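PDB 1XI1: DNA polymerase from Bacillus phage phi29, which copies the viral genome by protein-primed, strand-displacing DNA synthesis with high processivity, and proofreads the product with a 3'-5' exonuclease. Local coordinates for residues P300-K305 with E334-H339; E221-Y226 with V425-G430. The protein carries 2 engineered substitutions. All coordinates share one frame; numbering follows the deposited sequence.

Contact 1 of 2, residues P300-K305 with E334-H339; sequences PTIQIK and ELMKEH
Thr-301 faces the last turns of helix 330-339, its CA 6.3 Å from the CA of Met-336, while the chain of residues 300-305 leads away from the helix into the short strand 303-304; no hydrogen bond joins the two segments. The contact therefore rests on a few side chains near Thr-301 and Ile-302. In Ile-302 the longer branch does the touching: CG1 lies anti to the carbonyl carbon (chi1 -58°) and the chain then runs on extended, which carries CD1 to the side chain of Met-336. There CD1 sits 3.7 Å from SD and 3.8 Å from CG of Met-336, an apolar meeting of two chains laid obliquely against each other. The thioether bends at chi3 (85°), turning its terminal CE off the line of the chain. Thr-301 uses both branches. Its methyl CG2 reaches the helix side, 4.5 Å from CB of Leu-335, and its hydroxyl OG1 stands 3.7 Å from ND1 of His-339, too long for a bond and oblique to the imidazole. This OG1 is buried with no polar partner in the model. The ND1 is instead hydrogen-bonded to the carbonyl O of Ile-299, so the ring is tied to the chain just ahead of Thr-301. Tyr-340, which follows the helix, adds a second tie: its hydroxyl is hydrogen-bonded to the backbone N of both Thr-301 and Ile-302. Leu-335 and His-339 rest on helix 427-447, Met-336 touches Leu-342 of strand 340-356, and Ile-302 lies on Phe-292 of strand 283-294, so residues 300-302 join helix 330-339 to the sheet of strands 283-294 and 340-356 within the region responsible for initiation and polymerization.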
ATOM      1  N   PRO C 300      -2.501  -9.976 -23.606  1.00 50.37           N
ATOM      2  CA  PRO C 300      -1.959 -11.012 -22.715  1.00 48.62           C
ATOM      3  C   PRO C 300      -2.756 -11.064 -21.366  1.00 51.07           C
ATOM      4  O   PRO C 300      -3.264 -10.035 -20.903  1.00 51.16           O
ATOM      5  CB  PRO C 300      -0.480 -10.638 -22.612  1.00 51.58           C
ATOM      6  CG  PRO C 300      -0.235  -9.752 -23.788  1.00 51.67           C
ATOM      7  CD  PRO C 300      -1.459  -8.890 -23.921  1.00 45.44           C
ATOM      8  N   THR C 301      -2.846 -12.221 -20.747  1.00 52.55           N
ATOM      9  CA  THR C 301      -3.599 -12.380 -19.544  1.00 48.46           C
ATOM     10  C   THR C 301      -2.834 -13.169 -18.483  1.00 49.02           C
ATOM     11  O   THR C 301      -2.921 -12.913 -17.291  1.00 47.19           O
ATOM     12  CB  THR C 301      -4.910 -13.082 -19.859  1.00 51.65           C
ATOM     13  OG1 THR C 301      -5.909 -12.109 -20.155  1.00 50.33           O
ATOM     14  CG2 THR C 301      -5.342 -13.941 -18.677  1.00 54.98           C
ATOM     15  N   ILE C 302      -2.073 -14.140 -18.974  1.00 56.41           N
ATOM     16  CA  ILE C 302      -1.277 -15.001 -18.113  1.00 60.78           C
ATOM     17  C   ILE C 302      -0.056 -14.233 -17.662  1.00 64.89           C
ATOM     18  O   ILE C 302       0.848 -13.954 -18.453  1.00 63.28           O
ATOM     19  CB  ILE C 302      -0.820 -16.249 -18.850  1.00 57.21           C
ATOM     20  CG1 ILE C 302      -2.035 -17.013 -19.365  1.00 56.67           C
ATOM     21  CG2 ILE C 302       0.034 -17.104 -17.936  1.00 59.74           C
ATOM     22  CD1 ILE C 302      -1.685 -18.194 -20.254  1.00 65.31           C
ATOM     23  N   GLN C 303      -0.012 -13.897 -16.383  1.00 72.46           N
ATOM     24  CA  GLN C 303       1.116 -13.133 -15.888  1.00 79.62           C
ATOM     25  C   GLN C 303       1.971 -13.877 -14.908  1.00 84.93           C
ATOM     26  O   GLN C 303       1.591 -14.928 -14.379  1.00 81.57           O
ATOM     27  CB  GLN C 303       0.633 -11.835 -15.258  1.00 82.77           C
ATOM     28  CG  GLN C 303       1.011 -11.609 -13.804  1.00 86.26           C
ATOM     29  CD  GLN C 303       0.471 -10.299 -13.267  1.00 89.40           C
ATOM     30  OE1 GLN C 303      -0.343  -9.636 -13.906  1.00 87.94           O
ATOM     31  NE2 GLN C 303       0.803  -9.730 -12.100  1.00 87.34           N
ATOM     32  N   ILE C 304       3.107 -13.289 -14.698  1.00 93.17           N
ATOM     33  CA  ILE C 304       4.106 -13.706 -13.760  1.00 99.37           C
ATOM     34  C   ILE C 304       4.525 -12.380 -13.143  1.00104.28           C
ATOM     35  O   ILE C 304       4.808 -11.430 -13.871  1.00104.96           O
ATOM     36  CB  ILE C 304       5.287 -14.436 -14.408  1.00 97.87           C
ATOM     37  CG1 ILE C 304       4.769 -15.682 -15.121  1.00 98.64           C
ATOM     38  CG2 ILE C 304       6.331 -14.822 -13.371  1.00 98.42           C
ATOM     39  CD1 ILE C 304       5.770 -16.312 -16.062  1.00 97.35           C
ATOM     40  N   LYS C 305       4.546 -12.309 -11.832  1.00110.35           N
ATOM     41  CA  LYS C 305       4.839 -11.053 -11.163  1.00116.14           C
ATOM     42  C   LYS C 305       5.836 -11.223 -10.038  1.00118.75           C
ATOM     43  O   LYS C 305       6.448 -12.273  -9.881  1.00119.37           O
ATOM     44  CB  LYS C 305       3.541 -10.410 -10.657  1.00116.33           C
ATOM     45  CG  LYS C 305       3.697  -9.426  -9.513  1.00115.78           C
ATOM     46  CD  LYS C 305       2.351  -8.819  -9.140  1.00115.32           C
ATOM     47  CE  LYS C 305       2.524  -7.536  -8.338  1.00115.82           C
ATOM     48  NZ  LYS C 305       1.254  -7.100  -7.695  1.00113.63           N
ATOM     49  N   GLU C 334     -11.457 -18.541 -17.380  1.00 43.89           N
ATOM     50  CA  GLU C 334     -12.389 -18.198 -18.445  1.00 45.50           C
ATOM     51  C   GLU C 334     -11.780 -17.163 -19.398  1.00 46.35           C
ATOM     52  O   GLU C 334     -12.032 -17.197 -20.606  1.00 50.25           O
ATOM     53  CB  GLU C 334     -13.688 -17.668 -17.845  1.00 47.27           C
ATOM     54  CG  GLU C 334     -14.789 -17.431 -18.853  1.00 63.81           C
ATOM     55  CD  GLU C 334     -16.041 -16.846 -18.220  1.00 75.97           C
ATOM     56  OE1 GLU C 334     -15.920 -15.860 -17.459  1.00 81.40           O
ATOM     57  OE2 GLU C 334     -17.148 -17.366 -18.488  1.00 80.57           O
ATOM     58  N   LEU C 335     -10.976 -16.250 -18.858  1.00 47.48           N
ATOM     59  CA  LEU C 335     -10.344 -15.222 -19.676  1.00 47.44           C
ATOM     60  C   LEU C 335      -9.204 -15.825 -20.464  1.00 46.43           C
ATOM     61  O   LEU C 335      -8.977 -15.468 -21.610  1.00 44.84           O
ATOM     62  CB  LEU C 335      -9.802 -14.095 -18.807  1.00 42.83           C
ATOM     63  CG  LEU C 335     -10.829 -13.121 -18.249  1.00 49.49           C
ATOM     64  CD1 LEU C 335     -10.115 -12.033 -17.462  1.00 44.49           C
ATOM     65  CD2 LEU C 335     -11.628 -12.520 -19.401  1.00 51.37           C
ATOM     66  N   MET C 336      -8.485 -16.750 -19.845  1.00 46.74           N
ATOM     67  CA  MET C 336      -7.372 -17.379 -20.522  1.00 43.17           C
ATOM     68  C   MET C 336      -7.840 -18.130 -21.764  1.00 49.31           C
ATOM     69  O   MET C 336      -7.205 -18.049 -22.819  1.00 54.28           O
ATOM     70  CB  MET C 336      -6.644 -18.328 -19.578  1.00 41.95           C
ATOM     71  CG  MET C 336      -5.398 -18.929 -20.194  1.00 44.62           C
ATOM     72  SD  MET C 336      -4.614 -20.176 -19.145  1.00 55.33           S
ATOM     73  CE  MET C 336      -5.558 -21.641 -19.583  1.00 57.70           C
ATOM     74  N   LYS C 337      -8.957 -18.848 -21.643  1.00 48.91           N
ATOM     75  CA  LYS C 337      -9.511 -19.616 -22.758  1.00 48.14           C
ATOM     76  C   LYS C 337      -9.931 -18.750 -23.945  1.00 48.00           C
ATOM     77  O   LYS C 337      -9.876 -19.191 -25.094  1.00 48.63           O
ATOM     78  CB  LYS C 337     -10.704 -20.452 -22.279  1.00 46.75           C
ATOM     79  CG  LYS C 337     -10.303 -21.637 -21.399  1.00 57.21           C
ATOM     80  CD  LYS C 337     -11.454 -22.181 -20.552  1.00 52.96           C
ATOM     81  CE  LYS C 337     -12.645 -22.573 -21.396  1.00 61.15           C
ATOM     82  NZ  LYS C 337     -13.468 -23.629 -20.732  1.00 67.32           N
ATOM     83  N   GLU C 338     -10.350 -17.519 -23.676  1.00 49.64           N
ATOM     84  CA  GLU C 338     -10.770 -16.634 -24.754  1.00 51.47           C
ATOM     85  C   GLU C 338      -9.599 -15.941 -25.435  1.00 50.59           C
ATOM     86  O   GLU C 338      -9.559 -15.864 -26.661  1.00 56.20           O
ATOM     87  CB  GLU C 338     -11.741 -15.572 -24.243  1.00 50.01           C
ATOM     88  CG  GLU C 338     -11.928 -14.442 -25.230  1.00 62.45           C
ATOM     89  CD  GLU C 338     -12.802 -13.332 -24.707  1.00 64.92           C
ATOM     90  OE1 GLU C 338     -12.523 -12.829 -23.597  1.00 64.76           O
ATOM     91  OE2 GLU C 338     -13.763 -12.957 -25.415  1.00 67.48           O
ATOM     92  N   HIS C 339      -8.648 -15.450 -24.639  1.00 48.43           N
ATOM     93  CA  HIS C 339      -7.488 -14.728 -25.155  1.00 42.92           C
ATOM     94  C   HIS C 339      -6.377 -15.608 -25.718  1.00 46.97           C
ATOM     95  O   HIS C 339      -5.545 -15.129 -26.502  1.00 48.07           O
ATOM     96  CB  HIS C 339      -6.890 -13.812 -24.075  1.00 34.86           C
ATOM     97  CG  HIS C 339      -7.723 -12.601 -23.765  1.00 39.25           C
ATOM     98  ND1 HIS C 339      -7.167 -11.362 -23.500  1.00 38.13           N
ATOM     99  CD2 HIS C 339      -9.061 -12.451 -23.601  1.00 37.69           C
ATOM    100  CE1 HIS C 339      -8.127 -10.509 -23.181  1.00 28.89           C
ATOM    101  NE2 HIS C 339      -9.284 -11.144 -23.233  1.00 34.26           N
TER

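Contact 2 of 2, residues E221-Y226 with V425-G430; sequences EVRYAY and VYTPMG
With CG1 of Val-222 anti to the backbone N (chi1 176°) and CG2 of Thr-427 likewise anti to its own N (chi1 -62° for OG1), the two side chains point at the opposing segment and slide past each other in opposite directions. CB of Val-222 lies 3.8 Å from CG2 of Thr-427; the still closer approach of the two methyls in the model is doubtful. CG1 of Val-222 also sits 3.7 Å from the ring N of Pro-428 and 4.1 Å from its CG, so this methyl packs against the proline ring at the start of helix 427-447. The other branch of Thr-427, OG1, is hydrogen-bonded to the carboxylate of Asp-219, about one turn before Val-222 in helix 216-224, which fixes the rotation of the threonine and directs its methyl at Val-222 and Arg-223. The arginine folds back through its bends at chi2 and chi3: NE comes to 3.9 Å from CG2 of Thr-427, the two chains crossing at about a right angle, and NH2 lies 3.6 Å above one face of the Tyr-226 ring, toward its rim. At the ring edge, near its plane, CE1 of Tyr-226 meets the carbonyl O of Gly-430 at 3.7 Å; that carbonyl accepts a hydrogen bond from Thr-434 one turn further on. The phenol hydroxyl is hydrogen-bonded to Tyr-390, a residue probably involved in nucleotide selection. The arrangement is a helix-to-helix junction: the end of helix 216-224 and Tyr-226, first residue of the conserved YxGG/A motif that lies between the exonuclease and polymerization domains of this family B polymerase, are docked on the first turn of helix 427-447 in the polymerization domain.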
ATOM      1  N   GLU C 221      -1.743 -23.795  -1.862  1.00 48.13           N
ATOM      2  CA  GLU C 221      -2.303 -24.112  -3.170  1.00 45.85           C
ATOM      3  C   GLU C 221      -3.189 -22.967  -3.637  1.00 47.33           C
ATOM      4  O   GLU C 221      -3.177 -22.620  -4.822  1.00 44.77           O
ATOM      5  CB  GLU C 221      -3.129 -25.394  -3.129  1.00 48.59           C
ATOM      6  CG  GLU C 221      -2.354 -26.614  -2.688  1.00 56.82           C
ATOM      7  CD  GLU C 221      -3.036 -27.924  -3.076  1.00 62.84           C
ATOM      8  OE1 GLU C 221      -4.273 -28.048  -2.919  1.00 67.24           O
ATOM      9  OE2 GLU C 221      -2.323 -28.839  -3.536  1.00 66.50           O
ATOM     10  N   VAL C 222      -3.969 -22.395  -2.718  1.00 41.85           N
ATOM     11  CA  VAL C 222      -4.826 -21.270  -3.060  1.00 38.76           C
ATOM     12  C   VAL C 222      -3.959 -20.093  -3.499  1.00 38.82           C
ATOM     13  O   VAL C 222      -4.251 -19.450  -4.502  1.00 37.51           O
ATOM     14  CB  VAL C 222      -5.695 -20.817  -1.867  1.00 40.38           C
ATOM     15  CG1 VAL C 222      -6.498 -19.556  -2.252  1.00 33.08           C
ATOM     16  CG2 VAL C 222      -6.641 -21.924  -1.475  1.00 36.44           C
ATOM     17  N   ARG C 223      -2.891 -19.830  -2.744  1.00 41.78           N
ATOM     18  CA  ARG C 223      -1.976 -18.729  -3.042  1.00 43.77           C
ATOM     19  C   ARG C 223      -1.406 -18.837  -4.448  1.00 41.25           C
ATOM     20  O   ARG C 223      -1.091 -17.830  -5.068  1.00 43.51           O
ATOM     21  CB  ARG C 223      -0.824 -18.697  -2.040  1.00 46.49           C
ATOM     22  CG  ARG C 223      -1.219 -18.446  -0.601  1.00 58.36           C
ATOM     23  CD  ARG C 223      -0.751 -17.079  -0.124  1.00 61.05           C
ATOM     24  NE  ARG C 223      -1.465 -16.018  -0.820  1.00 71.30           N
ATOM     25  CZ  ARG C 223      -1.323 -14.726  -0.557  1.00 74.88           C
ATOM     26  NH1 ARG C 223      -0.485 -14.329   0.390  1.00 77.78           N
ATOM     27  NH2 ARG C 223      -2.028 -13.831  -1.234  1.00 79.29           N
ATOM     28  N   TYR C 224      -1.256 -20.058  -4.946  1.00 42.59           N
ATOM     29  CA  TYR C 224      -0.740 -20.254  -6.297  1.00 41.87           C
ATOM     30  C   TYR C 224      -1.617 -19.512  -7.303  1.00 46.32           C
ATOM     31  O   TYR C 224      -1.124 -19.028  -8.328  1.00 42.86           O
ATOM     32  CB  TYR C 224      -0.740 -21.732  -6.667  1.00 42.50           C
ATOM     33  CG  TYR C 224       0.307 -22.566  -5.966  1.00 50.26           C
ATOM     34  CD1 TYR C 224       0.150 -23.948  -5.841  1.00 51.58           C
ATOM     35  CD2 TYR C 224       1.446 -21.977  -5.413  1.00 53.02           C
ATOM     36  CE1 TYR C 224       1.100 -24.728  -5.173  1.00 58.21           C
ATOM     37  CE2 TYR C 224       2.403 -22.743  -4.742  1.00 57.38           C
ATOM     38  CZ  TYR C 224       2.222 -24.117  -4.620  1.00 59.02           C
ATOM     39  OH  TYR C 224       3.139 -24.866  -3.909  1.00 63.18           O
ATOM     40  N   ALA C 225      -2.916 -19.429  -7.008  1.00 42.49           N
ATOM     41  CA  ALA C 225      -3.861 -18.765  -7.903  1.00 43.25           C
ATOM     42  C   ALA C 225      -4.019 -17.268  -7.670  1.00 44.23           C
ATOM     43  O   ALA C 225      -4.852 -16.630  -8.320  1.00 45.09           O
ATOM     44  CB  ALA C 225      -5.229 -19.434  -7.818  1.00 32.63           C
ATOM     45  N   TYR C 226      -3.235 -16.703  -6.756  1.00 43.57           N
ATOM     46  CA  TYR C 226      -3.333 -15.270  -6.481  1.00 43.74           C
ATOM     47  C   TYR C 226      -2.413 -14.419  -7.353  1.00 48.78           C
ATOM     48  O   TYR C 226      -1.235 -14.743  -7.537  1.00 47.36           O
ATOM     49  CB  TYR C 226      -3.011 -14.972  -5.021  1.00 48.38           C
ATOM     50  CG  TYR C 226      -2.976 -13.489  -4.713  1.00 53.84           C
ATOM     51  CD1 TYR C 226      -4.143 -12.789  -4.425  1.00 52.29           C
ATOM     52  CD2 TYR C 226      -1.777 -12.769  -4.787  1.00 59.72           C
ATOM     53  CE1 TYR C 226      -4.124 -11.410  -4.221  1.00 57.93           C
ATOM     54  CE2 TYR C 226      -1.749 -11.383  -4.589  1.00 58.86           C
ATOM     55  CZ  TYR C 226      -2.925 -10.715  -4.308  1.00 57.59           C
ATOM     56  OH  TYR C 226      -2.896  -9.355  -4.117  1.00 62.30           O
ATOM     57  N   VAL C 425      -5.967 -14.899   6.795  1.00 65.43           N
ATOM     58  CA  VAL C 425      -7.328 -14.651   7.135  1.00 63.91           C
ATOM     59  C   VAL C 425      -8.123 -15.599   6.260  1.00 64.09           C
ATOM     60  O   VAL C 425      -8.543 -16.643   6.746  1.00 70.64           O
ATOM     61  CB  VAL C 425      -7.797 -13.208   6.891  1.00 62.08           C
ATOM     62  CG1 VAL C 425      -9.311 -13.111   7.001  1.00 55.10           C
ATOM     63  CG2 VAL C 425      -7.134 -12.252   7.864  1.00 63.16           C
ATOM     64  N   TYR C 426      -8.338 -15.251   4.992  1.00 56.28           N
ATOM     65  CA  TYR C 426      -9.055 -16.219   4.167  1.00 49.02           C
ATOM     66  C   TYR C 426      -8.588 -15.935   2.745  1.00 44.39           C
ATOM     67  O   TYR C 426      -9.161 -15.103   2.037  1.00 42.52           O
ATOM     68  CB  TYR C 426     -10.557 -15.989   4.324  1.00 44.25           C
ATOM     69  CG  TYR C 426     -11.389 -17.037   3.680  1.00 43.53           C
ATOM     70  CD1 TYR C 426     -11.329 -18.347   4.129  1.00 40.56           C
ATOM     71  CD2 TYR C 426     -12.189 -16.739   2.585  1.00 33.91           C
ATOM     72  CE1 TYR C 426     -12.041 -19.343   3.503  1.00 36.71           C
ATOM     73  CE2 TYR C 426     -12.907 -17.731   1.941  1.00 39.97           C
ATOM     74  CZ  TYR C 426     -12.826 -19.031   2.405  1.00 34.78           C
ATOM     75  OH  TYR C 426     -13.532 -20.011   1.737  1.00 41.12           O
ATOM     76  N   THR C 427      -7.494 -16.593   2.383  1.00 39.72           N
ATOM     77  CA  THR C 427      -6.844 -16.449   1.095  1.00 45.03           C
ATOM     78  C   THR C 427      -7.786 -16.554  -0.101  1.00 43.27           C
ATOM     79  O   THR C 427      -7.691 -15.763  -1.042  1.00 43.20           O
ATOM     80  CB  THR C 427      -5.729 -17.511   0.961  1.00 42.29           C
ATOM     81  OG1 THR C 427      -4.748 -17.300   1.980  1.00 46.26           O
ATOM     82  CG2 THR C 427      -5.063 -17.427  -0.379  1.00 47.02           C
ATOM     83  N   PRO C 428      -8.718 -17.523  -0.074  1.00 40.37           N
ATOM     84  CA  PRO C 428      -9.634 -17.655  -1.214  1.00 35.70           C
ATOM     85  C   PRO C 428     -10.336 -16.358  -1.564  1.00 35.85           C
ATOM     86  O   PRO C 428     -10.650 -16.113  -2.725  1.00 41.44           O
ATOM     87  CB  PRO C 428     -10.604 -18.757  -0.770  1.00 34.73           C
ATOM     88  CG  PRO C 428      -9.802 -19.569   0.173  1.00 32.97           C
ATOM     89  CD  PRO C 428      -9.024 -18.527   0.962  1.00 37.62           C
ATOM     90  N   MET C 429     -10.573 -15.520  -0.559  1.00 38.19           N
ATOM     91  CA  MET C 429     -11.230 -14.230  -0.767  1.00 38.29           C
ATOM     92  C   MET C 429     -10.330 -13.266  -1.557  1.00 41.35           C
ATOM     93  O   MET C 429     -10.771 -12.620  -2.504  1.00 45.27           O
ATOM     94  CB  MET C 429     -11.584 -13.612   0.592  1.00 40.33           C
ATOM     95  CG  MET C 429     -12.493 -12.395   0.527  1.00 30.38           C
ATOM     96  SD  MET C 429     -14.022 -12.708  -0.384  1.00 46.32           S
ATOM     97  CE  MET C 429     -15.059 -13.414   0.833  1.00 47.98           C
ATOM     98  N   GLY C 430      -9.065 -13.169  -1.169  1.00 41.26           N
ATOM     99  CA  GLY C 430      -8.164 -12.267  -1.857  1.00 40.80           C
ATOM    100  C   GLY C 430      -7.951 -12.677  -3.294  1.00 41.96           C
ATOM    101  O   GLY C 430      -7.779 -11.836  -4.176  1.00 46.02           O
TER

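Overall arrangement
Helix 427-447 connects the two sites: contact 2 meets its first turn, whereas Leu-335 and His-339 of contact 1 lie against residues further along it. The centres of the contacts are 18 Å apart and their nearest atoms about 6 Å, without touching. In sequence, contact 1 is nested within the long loop that contact 2 closes. Both stand back from the bound nucleic acid, with nearest atoms about 17 Å away for contact 1 and about 19 Å for contact 2. Residues probably involved in template-primer binding are nevertheless near: the side chain of Leu-335 is about 6 Å from that of Arg-438, and that of Tyr-226 about 4 Å from that of Thr-434.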